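Local coordinates for protein alkaline phosphatase D (PDB 2YEQ) that hydrolyses phosphate monoesters and diesters at an active site containing iron and calcium, at residues L149-Y154 with T207-E212; S5-T10 with G95-P100; S398-A403 with F475-D480. All blocks are in the same frame, centred on the assembly; numbering follows the deposited sequence.

Interaction 1. Residues L149-Y154 with T207-E212. With CA (calcium ion), chain B; FE (Fe (III) ion), chain C; CA (calcium ion), chain D.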
loop_
_atom_site.group_PDB
_atom_site.type_symbol
_atom_site.label_atom_id
_atom_site.label_comp_id
_atom_site.label_asym_id
_atom_site.label_seq_id
_atom_site.Cartn_x
_atom_site.Cartn_y
_atom_site.Cartn_z
ATOM N N LEU A 149 -0.686 -0.247 0.291
ATOM C CA LEU A 149 -1.118 0.519 -0.889
ATOM C C LEU A 149 0.039 1.094 -1.709
ATOM O O LEU A 149 -0.193 1.909 -2.612
ATOM C CB LEU A 149 -2.031 1.671 -0.474
ATOM C CG LEU A 149 -3.300 1.263 0.290
ATOM C CD1 LEU A 149 -4.145 2.521 0.585
ATOM C CD2 LEU A 149 -4.097 0.195 -0.434
ATOM N N GLY A 150 1.271 0.716 -1.367
ATOM C CA GLY A 150 2.452 0.989 -2.244
ATOM C C GLY A 150 3.640 1.607 -1.536
ATOM O O GLY A 150 3.564 1.988 -0.364
ATOM N N ASP A 151 4.736 1.743 -2.299
ATOM C CA ASP A 151 6.014 2.166 -1.819
ATOM C C ASP A 151 6.411 1.294 -0.622
ATOM O O ASP A 151 6.864 1.784 0.394
ATOM C CB ASP A 151 6.040 3.648 -1.480
ATOM C CG ASP A 151 5.883 4.558 -2.706
ATOM O OD1 ASP A 151 5.687 4.058 -3.822
ATOM O OD2 ASP A 151 5.910 5.810 -2.499
ATOM N N TYR A 152 6.224 -0.009 -0.790
ATOM C CA TYR A 152 6.707 -0.992 0.168
ATOM C C TYR A 152 8.234 -1.041 0.228
ATOM O O TYR A 152 8.795 -1.307 1.299
ATOM C CB TYR A 152 6.151 -2.350 -0.187
ATOM C CG TYR A 152 6.368 -3.428 0.841
ATOM C CD1 TYR A 152 7.583 -4.095 0.932
ATOM C CD2 TYR A 152 5.334 -3.822 1.700
ATOM C CE1 TYR A 152 7.781 -5.123 1.868
ATOM C CE2 TYR A 152 5.529 -4.860 2.650
ATOM C CZ TYR A 152 6.759 -5.497 2.720
ATOM O OH TYR A 152 6.966 -6.501 3.634
ATOM N N ILE A 153 8.899 -0.830 -0.918
ATOM C CA ILE A 153 10.330 -0.516 -0.956
ATOM C C ILE A 153 10.536 0.778 -1.721
ATOM O O ILE A 153 9.617 1.225 -2.404
ATOM C CB ILE A 153 11.179 -1.611 -1.653
ATOM C CG1 ILE A 153 10.784 -1.753 -3.136
ATOM C CG2 ILE A 153 11.060 -2.953 -0.912
ATOM C CD1 ILE A 153 11.833 -2.498 -3.993
ATOM N N TYR A 154 11.719 1.382 -1.561
ATOM C CA TYR A 154 12.178 2.490 -2.388
ATOM C C TYR A 154 13.462 2.005 -3.087
ATOM O O TYR A 154 14.162 1.119 -2.569
ATOM C CB TYR A 154 12.440 3.770 -1.577
ATOM C CG TYR A 154 11.165 4.457 -1.108
ATOM C CD1 TYR A 154 10.338 3.857 -0.141
ATOM C CD2 TYR A 154 10.760 5.660 -1.661
ATOM C CE1 TYR A 154 9.163 4.451 0.279
ATOM C CE2 TYR A 154 9.573 6.287 -1.248
ATOM C CZ TYR A 154 8.768 5.664 -0.292
ATOM O OH TYR A 154 7.619 6.257 0.143
ATOM N N THR A 207 -0.877 -4.056 -2.822
ATOM C CA THR A 207 -0.786 -3.535 -4.181
ATOM C C THR A 207 0.313 -2.511 -4.188
ATOM O O THR A 207 0.633 -1.948 -3.141
ATOM C CB THR A 207 -2.124 -2.962 -4.685
ATOM O OG1 THR A 207 -1.979 -2.604 -6.057
ATOM C CG2 THR A 207 -2.608 -1.742 -3.805
ATOM N N TRP A 208 0.953 -2.301 -5.337
ATOM C CA TRP A 208 2.180 -1.490 -5.375
ATOM C C TRP A 208 1.852 -0.086 -5.838
ATOM O O TRP A 208 0.773 0.151 -6.357
ATOM C CB TRP A 208 3.222 -2.117 -6.325
ATOM C CG TRP A 208 2.717 -2.509 -7.664
ATOM C CD1 TRP A 208 1.848 -1.822 -8.463
ATOM C CD2 TRP A 208 3.068 -3.699 -8.381
ATOM N NE1 TRP A 208 1.631 -2.526 -9.632
ATOM C CE2 TRP A 208 2.372 -3.674 -9.607
ATOM C CE3 TRP A 208 3.922 -4.772 -8.112
ATOM C CZ2 TRP A 208 2.481 -4.693 -10.548
ATOM C CZ3 TRP A 208 4.028 -5.787 -9.039
ATOM C CH2 TRP A 208 3.315 -5.736 -10.259
ATOM N N ASP A 209 2.788 0.825 -5.659
ATOM C CA ASP A 209 2.746 2.123 -6.322
ATOM C C ASP A 209 4.041 2.256 -7.138
ATOM O O ASP A 209 4.446 1.272 -7.776
ATOM C CB ASP A 209 2.537 3.294 -5.342
ATOM C CG ASP A 209 2.187 4.611 -6.062
ATOM O OD1 ASP A 209 1.455 4.563 -7.096
ATOM O OD2 ASP A 209 2.697 5.698 -5.608
ATOM N N ASP A 210 4.690 3.412 -7.131
ATOM C CA ASP A 210 5.826 3.636 -8.065
ATOM C C ASP A 210 7.149 3.101 -7.575
ATOM O O ASP A 210 7.910 2.547 -8.370
ATOM C CB ASP A 210 5.996 5.111 -8.486
ATOM C CG ASP A 210 5.983 6.084 -7.336
ATOM O OD1 ASP A 210 5.427 5.753 -6.247
ATOM O OD2 ASP A 210 6.524 7.204 -7.504
ATOM N N HIS A 211 7.429 3.253 -6.276
ATOM C CA HIS A 211 8.752 2.980 -5.768
ATOM C C HIS A 211 9.135 1.512 -5.662
ATOM O O HIS A 211 10.316 1.206 -5.473
ATOM C CB HIS A 211 8.995 3.719 -4.473
ATOM C CG HIS A 211 9.243 5.185 -4.647
ATOM N ND1 HIS A 211 10.401 5.687 -5.212
ATOM C CD2 HIS A 211 8.509 6.261 -4.269
ATOM C CE1 HIS A 211 10.370 7.010 -5.157
ATOM N NE2 HIS A 211 9.225 7.383 -4.610
ATOM N N GLU A 212 8.173 0.604 -5.847
ATOM C CA GLU A 212 8.511 -0.792 -6.053
ATOM C C GLU A 212 9.324 -1.001 -7.367
ATOM O O GLU A 212 9.930 -2.056 -7.541
ATOM C CB GLU A 212 7.254 -1.626 -6.126
ATOM C CG GLU A 212 6.673 -1.920 -4.739
ATOM C CD GLU A 212 5.638 -0.912 -4.222
ATOM O OE1 GLU A 212 5.472 0.218 -4.761
ATOM O OE2 GLU A 212 4.982 -1.282 -3.200
HETATM CA CA CA B . 4.365 6.611 -4.317
HETATM FE FE FE C . 6.112 7.142 -0.823
HETATM CA CA CA D . 6.630 9.261 -6.519
HETATM O O HOH W 1 2.977 5.336 -2.568
HETATM O O HOH W 2 6.882 11.253 -5.549
HETATM O O HOH W 3 4.278 9.473 -6.571
#
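Thr-207 opens the second loop by laying its methyl CG2 against Leu-149 CD2, 4.2 Å away. Next along, the backbone of Trp-208 and Asp-209 passes so close to Gly-150 CA that a CB there would run into Asp-209 CB, and at the backbone angles of Gly-150 it would also jam against the preceding carbonyl oxygen. Asp-209 OD2 then binds the first calcium ion at 2.3 Å, while its OD1 is held by a salt bridge to Arg-279. Asp-210 spans two metals: OD1 meets that same calcium at 2.4 Å and OD2 takes the second calcium ion. From the other loop, Asp-151 OD2 bridges the first calcium and the iron. The backbone of His-211 grips its second oxygen, N to Asp-151 OD1 at 3.1 Å and 161° but from above the carboxylate plane; with the two metal bonds of OD2 it holds the carboxylate's rotation. The imidazole of His-211 lies obliquely over Tyr-154, centroids 4.3 Å apart and planes at 31°. Tyr-154 OH reaches the iron at 2.0 Å and also bonds to Ser-412. Glu-212 finishes the walk: its chain bends at chi2 (91°) and turns the carboxylate back against the first loop. OE1 accepts Asp-151 N at 3.0 Å, a bent bond on the syn side, and Asp-209 N from the opposite face; OE2 accepts Tyr-152 N at 3.0 Å, straighter but from well above the plane. One buried carboxylate thus ties both metal-bearing loops together. Cys-124 and His-382 add to the iron site and Asp-380 to the first calcium. An aspartate bridging two metals, with further ligands on the loop after the neighbouring parallel strand, is a hallmark of the calcineurin-like metallophosphatase fold, and the Asp-151 and Tyr-154 spacing is that of purple acid phosphatase iron ligands.

Interaction 2. Residues S5-T10 with G95-P100. With PE5 (3,6,9,12,15,18,21,24-octaoxahexacosan-1-ol), chain Y.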
loop_
_atom_site.group_PDB
_atom_site.type_symbol
_atom_site.label_atom_id
_atom_site.label_comp_id
_atom_site.label_asym_id
_atom_site.label_seq_id
_atom_site.Cartn_x
_atom_site.Cartn_y
_atom_site.Cartn_z
ATOM N N SER A 5 23.880 -23.355 7.541
ATOM C CA SER A 5 24.916 -22.783 8.372
ATOM C C SER A 5 24.369 -21.566 9.135
ATOM O O SER A 5 24.983 -21.075 10.085
ATOM C CB SER A 5 26.136 -22.423 7.508
ATOM O OG SER A 5 25.759 -21.564 6.471
ATOM N N SER A 6 23.195 -21.093 8.736
ATOM C CA SER A 6 22.548 -19.999 9.446
ATOM C C SER A 6 21.038 -20.136 9.318
ATOM O O SER A 6 20.545 -20.775 8.396
ATOM C CB SER A 6 23.025 -18.661 8.886
ATOM O OG SER A 6 22.853 -17.677 9.868
ATOM N N TYR A 7 20.309 -19.588 10.281
ATOM C CA TYR A 7 18.850 -19.721 10.326
ATOM C C TYR A 7 18.240 -19.179 9.013
ATOM O O TYR A 7 18.525 -18.053 8.636
ATOM C CB TYR A 7 18.322 -18.922 11.509
ATOM C CG TYR A 7 16.841 -19.023 11.677
ATOM C CD1 TYR A 7 16.254 -20.244 11.982
ATOM C CD2 TYR A 7 16.011 -17.911 11.518
ATOM C CE1 TYR A 7 14.909 -20.363 12.154
ATOM C CE2 TYR A 7 14.629 -18.027 11.679
ATOM C CZ TYR A 7 14.091 -19.251 12.008
ATOM O OH TYR A 7 12.718 -19.426 12.156
ATOM N N PRO A 8 17.467 -19.983 8.303
ATOM C CA PRO A 8 17.080 -19.581 6.935
ATOM C C PRO A 8 15.894 -18.608 6.834
ATOM O O PRO A 8 15.745 -17.899 5.817
ATOM C CB PRO A 8 16.781 -20.904 6.251
ATOM C CG PRO A 8 16.432 -21.853 7.350
ATOM C CD PRO A 8 17.245 -21.428 8.527
ATOM N N PHE A 9 15.060 -18.542 7.864
ATOM C CA PHE A 9 13.825 -17.754 7.773
ATOM C C PHE A 9 14.054 -16.326 8.286
ATOM O O PHE A 9 13.323 -15.841 9.142
ATOM C CB PHE A 9 12.692 -18.435 8.547
ATOM C CG PHE A 9 12.364 -19.832 8.068
ATOM C CD1 PHE A 9 11.657 -20.034 6.889
ATOM C CD2 PHE A 9 12.736 -20.939 8.809
ATOM C CE1 PHE A 9 11.341 -21.295 6.455
ATOM C CE2 PHE A 9 12.416 -22.238 8.372
ATOM C CZ PHE A 9 11.711 -22.410 7.212
ATOM N N THR A 10 15.074 -15.665 7.749
ATOM C CA THR A 10 15.491 -14.336 8.182
ATOM C C THR A 10 14.465 -13.264 7.795
ATOM O O THR A 10 14.510 -12.152 8.319
ATOM C CB THR A 10 16.832 -13.964 7.500
ATOM O OG1 THR A 10 16.665 -14.109 6.067
ATOM C CG2 THR A 10 18.000 -14.897 7.995
ATOM N N GLY A 95 14.339 -29.053 6.448
ATOM C CA GLY A 95 15.221 -29.933 7.193
ATOM C C GLY A 95 14.683 -29.981 8.605
ATOM O O GLY A 95 13.515 -30.317 8.840
ATOM N N HIS A 96 15.511 -29.562 9.540
ATOM C CA HIS A 96 15.132 -29.493 10.937
ATOM C C HIS A 96 14.769 -28.062 11.362
ATOM O O HIS A 96 14.383 -27.844 12.511
ATOM C CB HIS A 96 16.278 -30.040 11.803
ATOM C CG HIS A 96 16.741 -31.402 11.386
ATOM N ND1 HIS A 96 16.208 -32.561 11.909
ATOM C CD2 HIS A 96 17.652 -31.785 10.459
ATOM C CE1 HIS A 96 16.793 -33.603 11.339
ATOM N NE2 HIS A 96 17.663 -33.159 10.448
ATOM N N GLU A 97 14.912 -27.096 10.456
ATOM C CA GLU A 97 14.712 -25.678 10.801
ATOM C C GLU A 97 13.221 -25.327 10.802
ATOM O O GLU A 97 12.495 -25.727 9.895
ATOM C CB GLU A 97 15.460 -24.753 9.831
ATOM C CG GLU A 97 16.966 -25.001 9.717
ATOM C CD GLU A 97 17.756 -24.523 10.920
ATOM O OE1 GLU A 97 17.254 -23.643 11.677
ATOM O OE2 GLU A 97 18.894 -25.035 11.097
ATOM N N LEU A 98 12.776 -24.600 11.827
ATOM C CA LEU A 98 11.370 -24.187 11.950
ATOM C C LEU A 98 11.220 -22.678 11.795
ATOM O O LEU A 98 11.980 -21.911 12.361
ATOM C CB LEU A 98 10.815 -24.566 13.316
ATOM C CG LEU A 98 10.454 -26.014 13.570
ATOM C CD1 LEU A 98 10.068 -26.162 15.059
ATOM C CD2 LEU A 98 9.301 -26.441 12.660
ATOM N N SER A 99 10.226 -22.261 11.020
ATOM C CA SER A 99 9.907 -20.841 10.874
ATOM C C SER A 99 9.215 -20.303 12.124
ATOM O O SER A 99 8.672 -21.069 12.932
ATOM C CB SER A 99 8.991 -20.625 9.661
ATOM O OG SER A 99 7.642 -21.039 9.908
ATOM N N PRO A 100 9.211 -18.986 12.296
ATOM C CA PRO A 100 8.212 -18.407 13.186
ATOM C C PRO A 100 6.794 -18.881 12.837
ATOM O O PRO A 100 6.497 -19.239 11.692
ATOM C CB PRO A 100 8.340 -16.907 12.939
ATOM C CG PRO A 100 9.653 -16.718 12.279
ATOM C CD PRO A 100 9.906 -17.946 11.519
HETATM C C50 PE5 Y . 20.506 -27.341 1.633
HETATM O O1 PE5 Y . 20.652 -25.943 1.931
HETATM C C1 PE5 Y . 22.019 -25.552 2.156
HETATM C C2 PE5 Y . 22.117 -24.131 2.723
HETATM O O2 PE5 Y . 23.374 -23.848 3.382
HETATM C C3 PE5 Y . 23.553 -22.464 3.732
HETATM C C4 PE5 Y . 22.743 -22.068 4.950
#
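The N-terminal segment, which makes an inverse gamma turn centred on Phe-9, packs its residues Tyr-7 to Phe-9 against Glu-97 to Pro-100 at the start of an edge strand, 97-105, of the four-stranded antiparallel sheet in the N-terminal domain. Tyr-7 extends its ring away from its own backbone N, CG anti to it (chi1 -178°), and this reach lets the phenol lie across the strand. Its OH donates to Leu-98 O at 2.6 Å, in the carbonyl plane and on a lone pair. Pro-100 CD also comes in at the ring edge, 3.2 Å from Tyr-7 OH. Phe-9 offers a face instead: Ser-99 CB stands 3.7 Å from the ring centroid, only 6° off the normal, a CH-pi contact. Glu-97 serves both neighbours: its OE1 lies at the Tyr-7 ring edge, and the Pro-8 ring rests on its aliphatic part, with Pro-8 CD 3.8 Å from Glu-97 CG. Ser-99 OG donates to Pro-100 O and is also bonded to Phe-92 N. Pro-8 and Phe-9 both touch Thr-94 of strand 87-94, the sheet neighbour of strand 97-105, and Pro-8 shares a backbone hydrogen bond with Ala-30, just past strand 23-28.

Interaction 3. Residues S398-A403 with F475-D480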
loop_
_atom_site.group_PDB
_atom_site.type_symbol
_atom_site.label_atom_id
_atom_site.label_comp_id
_atom_site.label_asym_id
_atom_site.label_seq_id
_atom_site.Cartn_x
_atom_site.Cartn_y
_atom_site.Cartn_z
ATOM N N SER A 398 -23.554 19.372 -4.006
ATOM C CA SER A 398 -23.934 18.151 -4.722
ATOM C C SER A 398 -23.970 16.957 -3.755
ATOM O O SER A 398 -23.435 16.991 -2.663
ATOM C CB SER A 398 -22.973 17.836 -5.886
ATOM O OG SER A 398 -21.627 17.932 -5.441
ATOM N N LYS A 399 -24.612 15.897 -4.194
ATOM C CA LYS A 399 -24.766 14.711 -3.404
ATOM C C LYS A 399 -23.404 14.037 -3.057
ATOM O O LYS A 399 -22.513 13.886 -3.907
ATOM C CB LYS A 399 -25.635 13.737 -4.182
ATOM C CG LYS A 399 -26.095 12.560 -3.354
ATOM C CD LYS A 399 -26.226 11.310 -4.185
ATOM C CE LYS A 399 -26.452 10.088 -3.295
ATOM N NZ LYS A 399 -27.294 9.065 -3.960
ATOM N N ILE A 400 -23.269 13.626 -1.802
ATOM C CA ILE A 400 -22.088 12.897 -1.343
ATOM C C ILE A 400 -22.239 11.422 -1.688
ATOM O O ILE A 400 -23.196 10.768 -1.268
ATOM C CB ILE A 400 -21.851 13.110 0.131
ATOM C CG1 ILE A 400 -21.416 14.553 0.360
ATOM C CG2 ILE A 400 -20.774 12.120 0.680
ATOM C CD1 ILE A 400 -21.282 14.947 1.816
ATOM N N PHE A 401 -21.333 10.897 -2.520
ATOM C CA PHE A 401 -21.398 9.495 -2.887
ATOM C C PHE A 401 -20.466 8.642 -2.012
ATOM O O PHE A 401 -20.506 7.415 -2.062
ATOM C CB PHE A 401 -21.148 9.267 -4.395
ATOM C CG PHE A 401 -19.727 9.485 -4.846
ATOM C CD1 PHE A 401 -18.794 8.457 -4.782
ATOM C CD2 PHE A 401 -19.340 10.697 -5.396
ATOM C CE1 PHE A 401 -17.498 8.646 -5.237
ATOM C CE2 PHE A 401 -18.051 10.893 -5.858
ATOM C CZ PHE A 401 -17.119 9.874 -5.764
ATOM N N GLY A 402 -19.631 9.280 -1.222
ATOM C CA GLY A 402 -18.698 8.518 -0.398
ATOM C C GLY A 402 -17.674 9.354 0.288
ATOM O O GLY A 402 -17.858 10.552 0.481
ATOM N N ALA A 403 -16.557 8.722 0.635
ATOM C CA ALA A 403 -15.474 9.378 1.347
ATOM C C ALA A 403 -14.121 8.807 0.908
ATOM O O ALA A 403 -14.054 7.666 0.465
ATOM C CB ALA A 403 -15.622 9.176 2.860
ATOM N N PHE A 475 -13.014 9.561 12.311
ATOM C CA PHE A 475 -14.125 10.049 11.483
ATOM C C PHE A 475 -15.056 8.923 11.221
ATOM O O PHE A 475 -14.628 7.773 11.064
ATOM C CB PHE A 475 -13.608 10.650 10.156
ATOM C CG PHE A 475 -12.797 11.897 10.339
ATOM C CD1 PHE A 475 -11.431 11.829 10.539
ATOM C CD2 PHE A 475 -13.396 13.137 10.309
ATOM C CE1 PHE A 475 -10.691 12.972 10.730
ATOM C CE2 PHE A 475 -12.657 14.280 10.476
ATOM C CZ PHE A 475 -11.311 14.205 10.711
ATOM N N VAL A 476 -16.350 9.224 11.205
ATOM C CA VAL A 476 -17.341 8.269 10.790
ATOM C C VAL A 476 -18.130 8.778 9.574
ATOM O O VAL A 476 -18.397 9.963 9.471
ATOM C CB VAL A 476 -18.312 7.980 11.954
ATOM C CG1 VAL A 476 -19.461 7.144 11.468
ATOM C CG2 VAL A 476 -17.591 7.268 13.061
ATOM N N TYR A 477 -18.491 7.871 8.666
ATOM C CA TYR A 477 -19.334 8.204 7.522
ATOM C C TYR A 477 -20.524 7.297 7.593
ATOM O O TYR A 477 -20.383 6.085 7.757
ATOM C CB TYR A 477 -18.578 8.047 6.180
ATOM C CG TYR A 477 -19.442 8.182 4.937
ATOM C CD1 TYR A 477 -20.001 9.396 4.579
ATOM C CD2 TYR A 477 -19.720 7.086 4.140
ATOM C CE1 TYR A 477 -20.816 9.518 3.433
ATOM C CE2 TYR A 477 -20.509 7.202 2.984
ATOM C CZ TYR A 477 -21.044 8.423 2.639
ATOM O OH TYR A 477 -21.840 8.521 1.522
ATOM N N GLN A 478 -21.712 7.872 7.463
ATOM C CA GLN A 478 -22.943 7.115 7.596
ATOM C C GLN A 478 -23.894 7.144 6.403
ATOM O O GLN A 478 -25.079 6.893 6.569
ATOM C CB GLN A 478 -23.676 7.601 8.833
ATOM C CG GLN A 478 -22.992 7.206 10.087
ATOM C CD GLN A 478 -23.628 7.798 11.332
ATOM O OE1 GLN A 478 -24.445 8.721 11.264
ATOM N NE2 GLN A 478 -23.237 7.276 12.483
ATOM N N LYS A 479 -23.395 7.384 5.202
ATOM C CA LYS A 479 -24.232 7.255 4.003
ATOM C C LYS A 479 -25.407 8.237 4.048
ATOM O O LYS A 479 -26.569 7.864 3.915
ATOM C CB LYS A 479 -24.755 5.822 3.828
ATOM C CG LYS A 479 -23.688 4.736 3.881
ATOM C CD LYS A 479 -24.173 3.463 3.188
ATOM C CE LYS A 479 -23.757 2.216 3.919
ATOM N NZ LYS A 479 -24.410 1.016 3.373
ATOM N N ASP A 480 -25.085 9.493 4.282
ATOM C CA ASP A 480 -26.063 10.556 4.218
ATOM C C ASP A 480 -25.311 11.816 3.861
ATOM O O ASP A 480 -24.058 11.818 3.818
ATOM C CB ASP A 480 -26.852 10.688 5.537
ATOM C CG ASP A 480 -25.965 10.961 6.769
ATOM O OD1 ASP A 480 -24.926 11.641 6.673
ATOM O OD2 ASP A 480 -26.339 10.517 7.879
#
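This is a sheet-to-sheet contact across the interior of the metallophosphatase beta sandwich, where Tyr-477 points from one sheet into Ile-400, Gly-402 and Ala-403 of the other. Strand 400-406 belongs to the mixed seven-stranded sheet and strand 470-477 to the ten-stranded one. The short axes of 400-403 and 475-477 approach only to 8.8 Å, too far for paired backbones, with N-to-C directions 142° apart; side chains fill the space. Tyr-477 carries nearly all of it. With CG anti to the backbone N (chi1 172°), the ring reaches across to the facing strand. There Ile-400 slides past it in the opposite sense, bringing methyl CG2 to 3.8 Å from Tyr-477 CE1. At the base of the ring, Ala-403 CB lies 4.5 Å from Tyr-477 CG. Between these two, the backbone of Gly-402 covers part of one ring face. Phe-401 and Gly-402 both sit opposite Leu-389 in a classic beta bulge, with the Phe-401 side chain turned away from the tyrosine. The phenol OH is hydrogen-bonded to Asn-372 O, outside both segments. Replacing Tyr-477 by alanine would probably leave a gap in front of Ile-400 CG2 and the Gly-402 backbone, and the Asn-372 carbonyl without this donor. After the strand the chain turns back on itself through Lys-479, whose backbone adopts a left-handed conformation. The turn sets Lys-479 N 3.5 Å above the plane of the Tyr-477 ring, over its centre, on the face opposite Gly-402 C.

In the fold
Interaction 1 lies deep in the molecule, its centre about 6 Å from the chain centre, and holds part of the iron and calcium sites; a bound phosphate ion lies about 3 Å from the Asp-151 side chain. The other two contacts flank it on opposite sides of the chain centre. The centres of interaction 2, on the N-terminal domain, and interaction 3 lie about 28 and 29 Å from its own, each contact coming no nearer than about 11 Å between closest atoms. Interactions 2 and 3 are about 49 Å apart between centres. The ten-stranded sheet relates interactions 1 and 3: the metal-bearing loops follow its strands 145-148 and 203-206, and Tyr-477 ends its strand 470-477.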